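Local coordinates for protein 3-dehydroshikimate dehydratase (Pseudomonas putida, PDB 5HMQ) that catalyses the metal-dependent dehydration of 3-dehydroshikimate to protocatechuate, a common intermediate of quinate and shikimate degradation, at residues C[9-14]-C[240-245]; C[20-25]-C[250-255]; C[441-446]-C[524-529]; C[529-534]-C[600-605]. One frame throughout, in Å; residues are numbered along the deposited sequence.

Interaction 1. Residues C[9-14]-C[240-245]. With MG (magnesium ion), chain K.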
loop_
_atom_site.group_PDB
_atom_site.type_symbol
_atom_site.label_atom_id
_atom_site.label_comp_id
_atom_site.label_asym_id
_atom_site.label_seq_id
_atom_site.Cartn_x
_atom_site.Cartn_y
_atom_site.Cartn_z
ATOM N N THR C 9 -6.801 -14.549 -11.486
ATOM C CA THR C 9 -7.248 -13.169 -11.312
ATOM C C THR C 9 -7.367 -12.791 -9.842
ATOM O O THR C 9 -7.276 -11.608 -9.498
ATOM C CB THR C 9 -8.583 -12.946 -12.021
ATOM O OG1 THR C 9 -9.521 -13.943 -11.603
ATOM C CG2 THR C 9 -8.412 -12.998 -13.523
ATOM N N VAL C 10 -7.578 -13.772 -8.963
ATOM C CA VAL C 10 -7.652 -13.490 -7.534
ATOM C C VAL C 10 -6.323 -12.975 -6.990
ATOM O O VAL C 10 -6.280 -12.416 -5.890
ATOM C CB VAL C 10 -8.127 -14.748 -6.772
ATOM C CG1 VAL C 10 -7.002 -15.764 -6.647
ATOM C CG2 VAL C 10 -8.699 -14.374 -5.408
ATOM N N SER C 11 -5.231 -13.136 -7.743
ATOM C CA SER C 11 -3.923 -12.646 -7.325
ATOM C C SER C 11 -3.766 -11.141 -7.492
ATOM O O SER C 11 -2.766 -10.584 -7.026
ATOM C CB SER C 11 -2.815 -13.361 -8.107
ATOM O OG SER C 11 -2.943 -14.768 -8.008
ATOM N N LEU C 12 -4.717 -10.474 -8.139
ATOM C CA LEU C 12 -4.644 -9.048 -8.409
ATOM C C LEU C 12 -5.886 -8.360 -7.861
ATOM O O LEU C 12 -6.863 -9.005 -7.471
ATOM C CB LEU C 12 -4.515 -8.772 -9.913
ATOM C CG LEU C 12 -3.430 -9.518 -10.687
ATOM C CD1 LEU C 12 -3.541 -9.219 -12.177
ATOM C CD2 LEU C 12 -2.051 -9.161 -10.166
ATOM N N SER C 13 -5.826 -7.034 -7.806
ATOM C CA SER C 13 -6.979 -6.203 -7.504
ATOM C C SER C 13 -7.388 -5.423 -8.747
ATOM O O SER C 13 -6.625 -5.305 -9.711
ATOM C CB SER C 13 -6.681 -5.243 -6.346
ATOM O OG SER C 13 -5.674 -4.313 -6.700
ATOM N N GLY C 14 -8.601 -4.888 -8.717
ATOM C CA GLY C 14 -9.128 -4.090 -9.805
ATOM C C GLY C 14 -10.321 -4.748 -10.469
ATOM O O GLY C 14 -10.772 -5.828 -10.086
ATOM N N LEU C 240 0.191 -18.993 -11.111
ATOM C CA LEU C 240 0.373 -18.316 -9.833
ATOM C C LEU C 240 -0.993 -18.110 -9.200
ATOM O O LEU C 240 -1.924 -17.656 -9.873
ATOM C CB LEU C 240 1.065 -16.965 -10.015
ATOM C CG LEU C 240 2.468 -16.978 -10.613
ATOM C CD1 LEU C 240 2.840 -15.586 -11.067
ATOM C CD2 LEU C 240 3.463 -17.497 -9.603
ATOM N N GLU C 241 -1.115 -18.418 -7.910
ATOM C CA GLU C 241 -2.373 -18.212 -7.190
ATOM C C GLU C 241 -2.053 -17.566 -5.846
ATOM O O GLU C 241 -1.591 -18.238 -4.917
ATOM C CB GLU C 241 -3.154 -19.510 -7.011
ATOM C CG GLU C 241 -4.554 -19.278 -6.446
ATOM C CD GLU C 241 -5.247 -20.555 -6.022
ATOM O OE1 GLU C 241 -4.555 -21.490 -5.567
ATOM O OE2 GLU C 241 -6.490 -20.621 -6.138
ATOM N N ILE C 242 -2.308 -16.262 -5.753
ATOM C CA ILE C 242 -2.239 -15.508 -4.511
ATOM C C ILE C 242 -3.637 -14.992 -4.215
ATOM O O ILE C 242 -4.428 -14.754 -5.133
ATOM C CB ILE C 242 -1.242 -14.332 -4.648
ATOM C CG1 ILE C 242 0.137 -14.845 -5.041
ATOM C CG2 ILE C 242 -1.174 -13.493 -3.372
ATOM C CD1 ILE C 242 0.629 -15.968 -4.189
ATOM N N PHE C 243 -3.954 -14.831 -2.934
ATOM C CA PHE C 243 -5.271 -14.347 -2.536
ATOM C C PHE C 243 -5.093 -12.938 -1.985
ATOM O O PHE C 243 -4.753 -12.757 -0.812
ATOM C CB PHE C 243 -5.919 -15.284 -1.522
ATOM C CG PHE C 243 -6.176 -16.665 -2.058
ATOM C CD1 PHE C 243 -7.180 -16.886 -2.990
ATOM C CD2 PHE C 243 -5.416 -17.742 -1.629
ATOM C CE1 PHE C 243 -7.417 -18.156 -3.490
ATOM C CE2 PHE C 243 -5.651 -19.017 -2.122
ATOM C CZ PHE C 243 -6.652 -19.224 -3.055
ATOM N N ASN C 244 -5.312 -11.943 -2.836
ATOM C CA ASN C 244 -5.357 -10.550 -2.429
ATOM C C ASN C 244 -6.805 -10.076 -2.316
ATOM O O ASN C 244 -7.756 -10.831 -2.535
ATOM C CB ASN C 244 -4.538 -9.697 -3.398
ATOM C CG ASN C 244 -3.078 -9.601 -2.985
ATOM O OD1 ASN C 244 -2.686 -10.128 -1.943
ATOM N ND2 ASN C 244 -2.264 -8.953 -3.811
ATOM N N ASP C 245 -6.968 -8.799 -1.975
ATOM C CA ASP C 245 -8.284 -8.185 -1.895
ATOM C C ASP C 245 -9.166 -8.703 -0.772
ATOM O O ASP C 245 -8.839 -9.699 -0.126
HETATM MG MG MG K . -4.851 -23.536 -5.328
HETATM O O HOH W 1 -6.662 -23.287 -6.205
HETATM O O HOH W 2 -5.769 -23.241 -3.600
#

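Interaction 2. Residues C[20-25]-C[250-255]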
loop_
_atom_site.group_PDB
_atom_site.type_symbol
_atom_site.label_atom_id
_atom_site.label_comp_id
_atom_site.label_asym_id
_atom_site.label_seq_id
_atom_site.Cartn_x
_atom_site.Cartn_y
_atom_site.Cartn_z
ATOM N N LEU C 20 -7.174 -8.258 -16.702
ATOM C CA LEU C 20 -6.815 -8.949 -17.937
ATOM C C LEU C 20 -5.819 -8.140 -18.755
ATOM O O LEU C 20 -4.899 -8.709 -19.355
ATOM C CB LEU C 20 -8.065 -9.243 -18.768
ATOM C CG LEU C 20 -9.110 -10.165 -18.143
ATOM C CD1 LEU C 20 -10.341 -10.234 -19.029
ATOM C CD2 LEU C 20 -8.527 -11.551 -17.915
ATOM N N GLU C 21 -5.981 -6.811 -18.796
ATOM C CA GLU C 21 -5.007 -5.993 -19.516
ATOM C C GLU C 21 -3.648 -6.019 -18.834
ATOM O O GLU C 21 -2.619 -6.121 -19.508
ATOM C CB GLU C 21 -5.506 -4.556 -19.676
ATOM C CG GLU C 21 -6.661 -4.441 -20.654
ATOM C CD GLU C 21 -7.289 -3.048 -20.642
ATOM O OE1 GLU C 21 -6.721 -2.150 -19.993
ATOM O OE2 GLU C 21 -8.301 -2.851 -21.327
ATOM N N ALA C 22 -3.620 -5.936 -17.504
ATOM C CA ALA C 22 -2.347 -6.013 -16.790
ATOM C C ALA C 22 -1.680 -7.372 -16.989
ATOM O O ALA C 22 -0.457 -7.457 -17.164
ATOM C CB ALA C 22 -2.560 -5.729 -15.302
ATOM N N ILE C 23 -2.469 -8.449 -16.956
ATOM C CA ILE C 23 -1.919 -9.789 -17.143
ATOM C C ILE C 23 -1.275 -9.912 -18.519
ATOM O O ILE C 23 -0.160 -10.428 -18.659
ATOM C CB ILE C 23 -3.019 -10.847 -16.936
ATOM C CG1 ILE C 23 -3.430 -10.910 -15.464
ATOM C CG2 ILE C 23 -2.552 -12.209 -17.414
ATOM C CD1 ILE C 23 -4.696 -11.698 -15.213
ATOM N N ALA C 24 -1.960 -9.420 -19.554
ATOM C CA ALA C 24 -1.399 -9.465 -20.902
ATOM C C ALA C 24 -0.185 -8.552 -21.029
ATOM O O ALA C 24 0.828 -8.941 -21.624
ATOM C CB ALA C 24 -2.465 -9.089 -21.931
ATOM N N ALA C 25 -0.273 -7.333 -20.487
ATOM C CA ALA C 25 0.835 -6.388 -20.592
ATOM C C ALA C 25 2.093 -6.907 -19.907
ATOM O O ALA C 25 3.208 -6.570 -20.321
ATOM C CB ALA C 25 0.431 -5.037 -20.004
ATOM N N ALA C 250 -4.174 -2.830 -4.267
ATOM C CA ALA C 250 -2.937 -3.457 -4.730
ATOM C C ALA C 250 -2.652 -3.036 -6.169
ATOM O O ALA C 250 -3.522 -3.187 -7.034
ATOM C CB ALA C 250 -3.029 -4.977 -4.631
ATOM N N PRO C 251 -1.459 -2.495 -6.466
ATOM C CA PRO C 251 -1.185 -2.047 -7.839
ATOM C C PRO C 251 -1.239 -3.193 -8.837
ATOM O O PRO C 251 -0.421 -4.117 -8.804
ATOM C CB PRO C 251 0.227 -1.453 -7.743
ATOM C CG PRO C 251 0.843 -2.120 -6.558
ATOM C CD PRO C 251 -0.277 -2.389 -5.593
ATOM N N THR C 252 -2.234 -3.123 -9.724
ATOM C CA THR C 252 -2.520 -4.219 -10.646
ATOM C C THR C 252 -1.337 -4.504 -11.565
ATOM O O THR C 252 -0.925 -5.659 -11.728
ATOM C CB THR C 252 -3.769 -3.889 -11.464
ATOM O OG1 THR C 252 -4.801 -3.420 -10.587
ATOM C CG2 THR C 252 -4.267 -5.126 -12.191
ATOM N N ARG C 253 -0.782 -3.459 -12.182
ATOM C CA ARG C 253 0.247 -3.660 -13.198
ATOM C C ARG C 253 1.552 -4.158 -12.588
ATOM O O ARG C 253 2.174 -5.086 -13.120
ATOM C CB ARG C 253 0.471 -2.364 -13.974
ATOM C CG ARG C 253 -0.730 -1.951 -14.807
ATOM C CD ARG C 253 -0.410 -1.963 -16.292
ATOM N NE ARG C 253 -1.624 -1.952 -17.102
ATOM C CZ ARG C 253 -1.642 -1.801 -18.421
ATOM N NH1 ARG C 253 -0.507 -1.635 -19.090
ATOM N NH2 ARG C 253 -2.798 -1.807 -19.073
ATOM N N GLN C 254 1.986 -3.559 -11.477
ATOM C CA GLN C 254 3.239 -3.988 -10.865
ATOM C C GLN C 254 3.114 -5.378 -10.258
ATOM O O GLN C 254 4.077 -6.154 -10.278
ATOM C CB GLN C 254 3.700 -2.975 -9.816
ATOM C CG GLN C 254 4.801 -2.053 -10.321
ATOM C CD GLN C 254 6.058 -2.813 -10.713
ATOM O OE1 GLN C 254 6.450 -3.772 -10.045
ATOM N NE2 GLN C 254 6.684 -2.398 -11.809
ATOM N N ASN C 255 1.945 -5.710 -9.703
ATOM C CA ASN C 255 1.738 -7.072 -9.222
ATOM C C ASN C 255 1.828 -8.071 -10.367
ATOM O O ASN C 255 2.431 -9.142 -10.221
ATOM C CB ASN C 255 0.394 -7.190 -8.505
ATOM C CG ASN C 255 0.437 -6.657 -7.085
ATOM O OD1 ASN C 255 1.506 -6.368 -6.550
ATOM N ND2 ASN C 255 -0.729 -6.543 -6.461
#

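Interaction 3. Residues C[441-446]-C[524-529]. With MG (magnesium ion), chain L.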
loop_
_atom_site.group_PDB
_atom_site.type_symbol
_atom_site.label_atom_id
_atom_site.label_comp_id
_atom_site.label_asym_id
_atom_site.label_seq_id
_atom_site.Cartn_x
_atom_site.Cartn_y
_atom_site.Cartn_z
ATOM N N ARG C 441 37.198 1.208 6.738
ATOM C CA ARG C 441 37.810 0.622 5.563
ATOM C C ARG C 441 36.823 0.257 4.469
ATOM O O ARG C 441 37.117 0.480 3.293
ATOM C CB ARG C 441 38.661 -0.571 5.971
ATOM C CG ARG C 441 39.741 -0.099 6.960
ATOM C CD ARG C 441 40.960 -0.948 6.876
ATOM N NE ARG C 441 40.641 -2.291 6.487
ATOM C CZ ARG C 441 41.474 -3.316 6.734
ATOM N NH1 ARG C 441 42.673 -3.120 7.318
ATOM N NH2 ARG C 441 41.134 -4.565 6.360
ATOM N N ARG C 442 35.674 -0.323 4.802
ATOM C CA ARG C 442 34.719 -0.632 3.749
ATOM C C ARG C 442 33.300 -0.559 4.289
ATOM O O ARG C 442 33.065 -0.605 5.499
ATOM C CB ARG C 442 34.957 -2.020 3.138
ATOM C CG ARG C 442 34.577 -3.183 4.041
ATOM C CD ARG C 442 34.968 -4.508 3.400
ATOM N NE ARG C 442 34.217 -4.773 2.174
ATOM C CZ ARG C 442 33.019 -5.347 2.131
ATOM N NH1 ARG C 442 32.415 -5.724 3.249
ATOM N NH2 ARG C 442 32.421 -5.542 0.963
ATOM N N ILE C 443 32.353 -0.421 3.361
ATOM C CA ILE C 443 30.941 -0.541 3.697
ATOM C C ILE C 443 30.633 -2.009 3.955
ATOM O O ILE C 443 30.764 -2.853 3.061
ATOM C CB ILE C 443 30.061 0.033 2.580
ATOM C CG1 ILE C 443 30.299 1.540 2.449
ATOM C CG2 ILE C 443 28.597 -0.280 2.838
ATOM C CD1 ILE C 443 29.725 2.145 1.188
ATOM N N ASP C 444 30.225 -2.320 5.183
ATOM C CA ASP C 444 29.923 -3.696 5.545
ATOM C C ASP C 444 28.490 -4.073 5.193
ATOM O O ASP C 444 28.248 -5.148 4.638
ATOM C CB ASP C 444 30.174 -3.916 7.037
ATOM C CG ASP C 444 29.771 -5.302 7.489
ATOM O OD1 ASP C 444 30.598 -6.231 7.380
ATOM O OD2 ASP C 444 28.623 -5.463 7.955
ATOM N N HIS C 445 27.533 -3.205 5.513
ATOM C CA HIS C 445 26.149 -3.447 5.135
ATOM C C HIS C 445 25.406 -2.122 5.117
ATOM O O HIS C 445 25.848 -1.127 5.700
ATOM C CB HIS C 445 25.460 -4.448 6.073
ATOM C CG HIS C 445 25.384 -4.002 7.500
ATOM N ND1 HIS C 445 26.296 -4.398 8.453
ATOM C CD2 HIS C 445 24.489 -3.212 8.141
ATOM C CE1 HIS C 445 25.972 -3.866 9.618
ATOM N NE2 HIS C 445 24.881 -3.140 9.455
HETATM N N MSE C 446 24.271 -2.124 4.429
HETATM C CA MSE C 446 23.435 -0.942 4.333
HETATM C C MSE C 446 21.969 -1.344 4.390
HETATM O O MSE C 446 21.501 -2.153 3.585
HETATM C CB MSE C 446 23.739 -0.169 3.051
HETATM C CG MSE C 446 23.010 1.156 2.950
HETATM SE SE MSE C 446 23.645 2.264 1.476
HETATM C CE MSE C 446 23.218 1.068 -0.010
ATOM N N ILE C 524 23.908 3.166 7.322
ATOM C CA ILE C 524 25.083 2.696 6.598
ATOM C C ILE C 524 26.134 2.306 7.626
ATOM O O ILE C 524 26.416 3.073 8.554
ATOM C CB ILE C 524 25.623 3.765 5.630
ATOM C CG1 ILE C 524 24.519 4.217 4.671
ATOM C CG2 ILE C 524 26.820 3.235 4.858
ATOM C CD1 ILE C 524 24.717 5.614 4.131
ATOM N N ALA C 525 26.710 1.119 7.465
ATOM C CA ALA C 525 27.626 0.554 8.444
ATOM C C ALA C 525 29.016 0.413 7.842
ATOM O O ALA C 525 29.182 -0.210 6.787
ATOM C CB ALA C 525 27.127 -0.802 8.941
ATOM N N PHE C 526 30.006 0.989 8.518
ATOM C CA PHE C 526 31.406 0.865 8.142
ATOM C C PHE C 526 32.133 0.003 9.167
ATOM O O PHE C 526 31.826 0.051 10.363
ATOM C CB PHE C 526 32.076 2.238 8.052
ATOM C CG PHE C 526 31.268 3.263 7.306
ATOM C CD1 PHE C 526 31.109 3.179 5.932
ATOM C CD2 PHE C 526 30.685 4.325 7.979
ATOM C CE1 PHE C 526 30.373 4.125 5.246
ATOM C CE2 PHE C 526 29.949 5.277 7.297
ATOM C CZ PHE C 526 29.793 5.177 5.930
ATOM N N ASP C 527 33.101 -0.780 8.704
ATOM C CA ASP C 527 33.888 -1.611 9.599
ATOM C C ASP C 527 35.257 -0.981 9.839
ATOM O O ASP C 527 35.689 -0.077 9.120
ATOM C CB ASP C 527 34.033 -3.038 9.048
ATOM C CG ASP C 527 34.928 -3.119 7.816
ATOM O OD1 ASP C 527 35.205 -2.077 7.184
ATOM O OD2 ASP C 527 35.346 -4.245 7.470
ATOM N N CYS C 528 35.929 -1.466 10.879
ATOM C CA CYS C 528 37.245 -0.967 11.247
ATOM C C CYS C 528 37.990 -2.067 11.984
ATOM O O CYS C 528 37.422 -3.104 12.332
ATOM C CB CYS C 528 37.149 0.292 12.115
ATOM S SG CYS C 528 36.413 0.010 13.743
ATOM N N ASP C 529 39.282 -1.832 12.215
ATOM C CA ASP C 529 40.092 -2.810 12.934
ATOM C C ASP C 529 39.963 -2.652 14.445
ATOM O O ASP C 529 39.952 -3.648 15.175
ATOM C CB ASP C 529 41.557 -2.690 12.516
ATOM C CG ASP C 529 41.782 -3.082 11.071
ATOM O OD1 ASP C 529 41.039 -3.951 10.569
ATOM O OD2 ASP C 529 42.699 -2.516 10.437
HETATM MG MG MG L . 23.600 -2.575 11.135
HETATM O O HOH W 3 33.136 -5.754 6.056
HETATM O O HOH W 4 21.927 -4.115 10.457
HETATM O O HOH W 5 24.576 -3.973 12.312
HETATM O O HOH W 6 22.342 -2.263 12.751
#

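Interaction 4. Residues C[529-534]-C[600-605]. With MG (magnesium ion), chain L.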
loop_
_atom_site.group_PDB
_atom_site.type_symbol
_atom_site.label_atom_id
_atom_site.label_comp_id
_atom_site.label_asym_id
_atom_site.label_seq_id
_atom_site.Cartn_x
_atom_site.Cartn_y
_atom_site.Cartn_z
ATOM N N ASP C 529 39.282 -1.832 12.215
ATOM C CA ASP C 529 40.092 -2.810 12.934
ATOM C C ASP C 529 39.963 -2.652 14.445
ATOM O O ASP C 529 39.952 -3.648 15.175
ATOM C CB ASP C 529 41.557 -2.690 12.516
ATOM C CG ASP C 529 41.782 -3.082 11.071
ATOM O OD1 ASP C 529 41.039 -3.951 10.569
ATOM O OD2 ASP C 529 42.699 -2.516 10.437
ATOM N N ASP C 530 39.842 -1.420 14.929
ATOM C CA ASP C 530 39.889 -1.121 16.358
ATOM C C ASP C 530 38.697 -0.239 16.699
ATOM O O ASP C 530 38.689 0.952 16.370
ATOM C CB ASP C 530 41.206 -0.431 16.727
ATOM C CG ASP C 530 41.398 -0.276 18.231
ATOM O OD1 ASP C 530 40.398 -0.254 18.982
ATOM O OD2 ASP C 530 42.563 -0.150 18.662
ATOM N N ILE C 531 37.698 -0.819 17.368
ATOM C CA ILE C 531 36.483 -0.072 17.681
ATOM C C ILE C 531 36.789 1.071 18.643
ATOM O O ILE C 531 36.232 2.168 18.522
ATOM C CB ILE C 531 35.398 -1.018 18.236
ATOM C CG1 ILE C 531 34.069 -0.277 18.409
ATOM C CG2 ILE C 531 35.839 -1.664 19.546
ATOM C CD1 ILE C 531 33.412 0.119 17.102
ATOM N N PHE C 532 37.693 0.840 19.602
ATOM C CA PHE C 532 37.983 1.864 20.601
ATOM C C PHE C 532 38.725 3.045 19.994
ATOM O O PHE C 532 38.461 4.200 20.350
ATOM C CB PHE C 532 38.787 1.266 21.752
ATOM C CG PHE C 532 38.005 0.314 22.598
ATOM C CD1 PHE C 532 37.122 0.787 23.555
ATOM C CD2 PHE C 532 38.155 -1.053 22.447
ATOM C CE1 PHE C 532 36.401 -0.085 24.340
ATOM C CE2 PHE C 532 37.437 -1.929 23.232
ATOM C CZ PHE C 532 36.562 -1.442 24.180
ATOM N N ARG C 533 39.663 2.781 19.082
ATOM C CA ARG C 533 40.390 3.875 18.449
ATOM C C ARG C 533 39.466 4.722 17.582
ATOM O O ARG C 533 39.613 5.948 17.517
ATOM C CB ARG C 533 41.552 3.326 17.621
ATOM C CG ARG C 533 42.562 4.386 17.220
ATOM C CD ARG C 533 43.572 3.861 16.217
ATOM N NE ARG C 533 44.570 4.876 15.890
ATOM C CZ ARG C 533 45.483 4.748 14.932
ATOM N NH1 ARG C 533 45.524 3.649 14.193
ATOM N NH2 ARG C 533 46.349 5.726 14.709
ATOM N N GLU C 534 38.500 4.088 16.915
ATOM C CA GLU C 534 37.601 4.835 16.045
ATOM C C GLU C 534 36.580 5.631 16.848
ATOM O O GLU C 534 36.271 6.776 16.498
ATOM C CB GLU C 534 36.901 3.888 15.071
ATOM C CG GLU C 534 37.851 3.195 14.109
ATOM C CD GLU C 534 38.774 4.156 13.389
ATOM O OE1 GLU C 534 38.305 5.225 12.948
ATOM O OE2 GLU C 534 39.974 3.834 13.263
ATOM N N PHE C 600 24.523 6.450 10.972
ATOM C CA PHE C 600 25.702 5.682 10.610
ATOM C C PHE C 600 26.057 4.709 11.723
ATOM O O PHE C 600 25.657 4.875 12.879
ATOM C CB PHE C 600 26.894 6.597 10.309
ATOM C CG PHE C 600 26.697 7.464 9.100
ATOM C CD1 PHE C 600 26.150 8.728 9.222
ATOM C CD2 PHE C 600 27.050 7.010 7.842
ATOM C CE1 PHE C 600 25.965 9.528 8.109
ATOM C CE2 PHE C 600 26.867 7.806 6.725
ATOM C CZ PHE C 600 26.323 9.066 6.860
ATOM N N GLU C 601 26.818 3.682 11.353
ATOM C CA GLU C 601 27.236 2.638 12.273
ATOM C C GLU C 601 28.688 2.289 11.995
ATOM O O GLU C 601 29.101 2.198 10.835
ATOM C CB GLU C 601 26.357 1.386 12.136
ATOM C CG GLU C 601 26.790 0.219 13.010
ATOM C CD GLU C 601 25.942 -1.020 12.795
ATOM O OE1 GLU C 601 25.182 -1.057 11.803
ATOM O OE2 GLU C 601 26.036 -1.960 13.614
ATOM N N ILE C 602 29.462 2.115 13.064
ATOM C CA ILE C 602 30.844 1.656 12.993
ATOM C C ILE C 602 30.930 0.328 13.727
ATOM O O ILE C 602 30.496 0.228 14.879
ATOM C CB ILE C 602 31.819 2.680 13.601
ATOM C CG1 ILE C 602 31.716 4.019 12.869
ATOM C CG2 ILE C 602 33.241 2.138 13.594
ATOM C CD1 ILE C 602 32.434 5.155 13.562
ATOM N N ILE C 603 31.478 -0.690 13.061
ATOM C CA ILE C 603 31.516 -2.041 13.603
ATOM C C ILE C 603 32.941 -2.579 13.567
ATOM O O ILE C 603 33.779 -2.146 12.774
ATOM C CB ILE C 603 30.574 -3.009 12.851
ATOM C CG1 ILE C 603 31.140 -3.342 11.472
ATOM C CG2 ILE C 603 29.185 -2.421 12.720
ATOM C CD1 ILE C 603 30.516 -4.564 10.840
ATOM N N GLN C 604 33.201 -3.534 14.457
ATOM C CA GLN C 604 34.398 -4.365 14.416
ATOM C C GLN C 604 33.964 -5.817 14.544
ATOM O O GLN C 604 33.338 -6.191 15.540
ATOM C CB GLN C 604 35.379 -3.998 15.531
ATOM C CG GLN C 604 36.670 -4.803 15.500
ATOM C CD GLN C 604 37.487 -4.645 16.769
ATOM O OE1 GLN C 604 37.409 -3.621 17.447
ATOM N NE2 GLN C 604 38.271 -5.663 17.098
ATOM N N ARG C 605 34.286 -6.627 13.542
ATOM C CA ARG C 605 33.968 -8.048 13.562
ATOM C C ARG C 605 35.182 -8.827 14.045
ATOM O O ARG C 605 36.293 -8.628 13.541
ATOM C CB ARG C 605 33.540 -8.524 12.174
ATOM C CG ARG C 605 32.420 -7.689 11.589
ATOM C CD ARG C 605 31.892 -8.276 10.300
ATOM N NE ARG C 605 30.654 -9.004 10.542
ATOM C CZ ARG C 605 29.449 -8.544 10.230
ATOM N NH1 ARG C 605 29.320 -7.361 9.652
ATOM N NH2 ARG C 605 28.371 -9.266 10.492
HETATM MG MG MG L . 23.600 -2.575 11.135
HETATM O O HOH W 5 24.576 -3.973 12.312
HETATM O O HOH W 4 21.927 -4.115 10.457
HETATM O O HOH W 6 22.342 -2.263 12.751
#

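Interaction 1. Residues C[9-14]-C[240-245]
Val10 overlaps the rim of the Phe243 ring: its CG2 meets Phe243 CD1 at 3.8 Å, near the ring plane, so the methyl faces the edge rather than the pi surface. Beside it, Ile242 N donates to Ser11 OG over 2.8 Å with an almost straight N-H...O angle of 175°. With OG beside its own backbone N (chi1 -54°), the hydroxyl is turned to the amide of Ile242. A second bond, from Asn244 N to Val10 O at 3.2 Å, takes the carbonyl of the preceding residue. The segments lie at the ends of strands 6-8 and 238-240, the first and last of the eight parallel strands, so the contact helps close the TIM barrel. Glu241 points its extended chain to the catalytic metal, binding the magnesium ion through OE1 at 2.1 Å together with Glu136, Asp167 and Gln193, while OE2 takes bonds from Gln63 and a metal-bound water. The bond at Ile242 N thus fixes backbone immediately after a metal ligand, and probably helps position it.

Interaction 2. Residues C[20-25]-C[250-255]
The helical turn 20-25 and the first turn of the helix that starts at Thr252 come closest at Ala22 and Arg253, whose CA atoms are 5.0 Å apart. Pro251 occupies the N-cap position of the second helix, and the Asn255 N to Pro251 O bond of 3.0 Å marks its first turn. The small side chain of Ala22, pointing at the second helix, is consistent with so close an approach; Ala22 CB touches Thr252 CG2 at 3.6 Å. Thr252 OG1 lies beside the backbone N (chi1 -47°) and the methyl anti to it, so the methyl meets Ala22 while OG1 bonds to Ser13 O. These are the first and last helices of the TIM barrel's outer layer, 16-25 and 252-276, meeting where the ring of helices closes. Arg253 makes the longer reach. Its chain bends at chi2 (-116°) and lays the guanidinium against helix 16-25, with Ala25 CB and the carbonyl O of Glu21 over one of its faces. The closest of these approaches is Ala25 CB to Arg253 NH1, 3.6 Å. Glu21 passes the guanidinium obliquely, its carboxylate plane turned 84° from it; Glu21 OE1 stays 4.0 Å from Arg253 NH2, too far for a salt bridge, leaving at most a weak long-range attraction. Arg253 also packs on Glu18 and Pro251 on Ala249, both of the second subunit.

Interaction 3. Residues C[441-446]-C[524-529]
Strand 441-446 runs antiparallel to strand 524-528, at 137° between their directions, with Ile443 opposite Phe526 in a non-hydrogen-bonded pair. On that face Ile443 CG1 meets the Phe526 ring edge, and selenomethionine Met446 lies alongside Ile524, CG to CG1 at 3.8 Å. On the other face His445 CG sits between its backbone N and carbonyl carbon (chi1 61°), laying the imidazole over Ala525 CB, a CH-pi contact 3.4 Å from the centroid. His445 NE2 binds the magnesium ion at 2.2 Å, with His523, Glu601 and waters; ND1 donates in plane to the anti lone pair of Asp444 OD2 at 2.6 Å. Near the end of 524-528, where 441-446 begins, Asp527 OD1 accepts from Arg442 N, and Arg441 NH1 forms a charge-only salt bridge with Asp529 OD2, 3.2 Å away. Water joins Arg442 NH1, Asp444 and Asp527; Arg442 NH2 bonds Thr494 O. In this second vicinal oxygen chelate module, Asp444 may strengthen the imidazole as donor, an effect the Arg605 salt bridge to OD2 would temper.

Interaction 4. Residues C[529-534]-C[600-605]
Gln604 and Ile531 cross obliquely where the start of helix 531-541 packs on strand 599-606, a helix-on-sheet contact within the second vicinal oxygen chelate module of the C-terminal domain. The glutamine chain stands fully extended, CG anti to the backbone N (chi1 -178°), which carries its amide from the strand to the helix start. There OE1 accepts from Ile531 N at 2.8 Å, with an N-H...O angle of 152° and the donor tilted 30° from the amide plane. A backbone N-H of the first helical turn is thereby satisfied by a side chain of the sheet. The same oxygen lies 3.3 Å from Ile531 CG2, so the isoleucine branch flanks the bond. The other branch turns down the strand: CG1 is anti to the backbone N, and CD1 comes obliquely to Ile602 CG2 at 4.1 Å. Glu534, one turn on, adds its CB to that methyl, and Phe587 and Val575 pack on Ile531 as well. Alternation along the strand sends Glu601 and Ile603 to the opposite side from Ile602 and Gln604; Glu601 OE1 binds the magnesium ion at 2.3 Å, and OE2 accepts from both His588 ND1 and a metal-bound water. At the helix start, Asp530 is the N-cap: Arg533 N donates to its OD1 over 3.1 Å, from above the carboxylate plane.

Interactions 1 and 2 close the N-terminal barrel at two depths: the partly buried loops of interaction 1 bring polar backbone and a metal ligand together, whereas the helices of interaction 2, at the surface and touching the second subunit, rely on methyl and guanidinium packing. They touch, with Ser13 O 2.8 Å from Thr252 OG1. Interactions 3 and 4 lie about 40 to 47 Å away between centres, in the C-terminal domain. They share Asp529 and one magnesium ion, and strands 520-528 and 599-606 are sheet neighbours. Interaction 3 is buried strand pairing; interaction 4, partly buried, sets a helix on that sheet. Asp444 OD2 and Arg605 NH1, 2.6 Å apart, form a salt bridge between them.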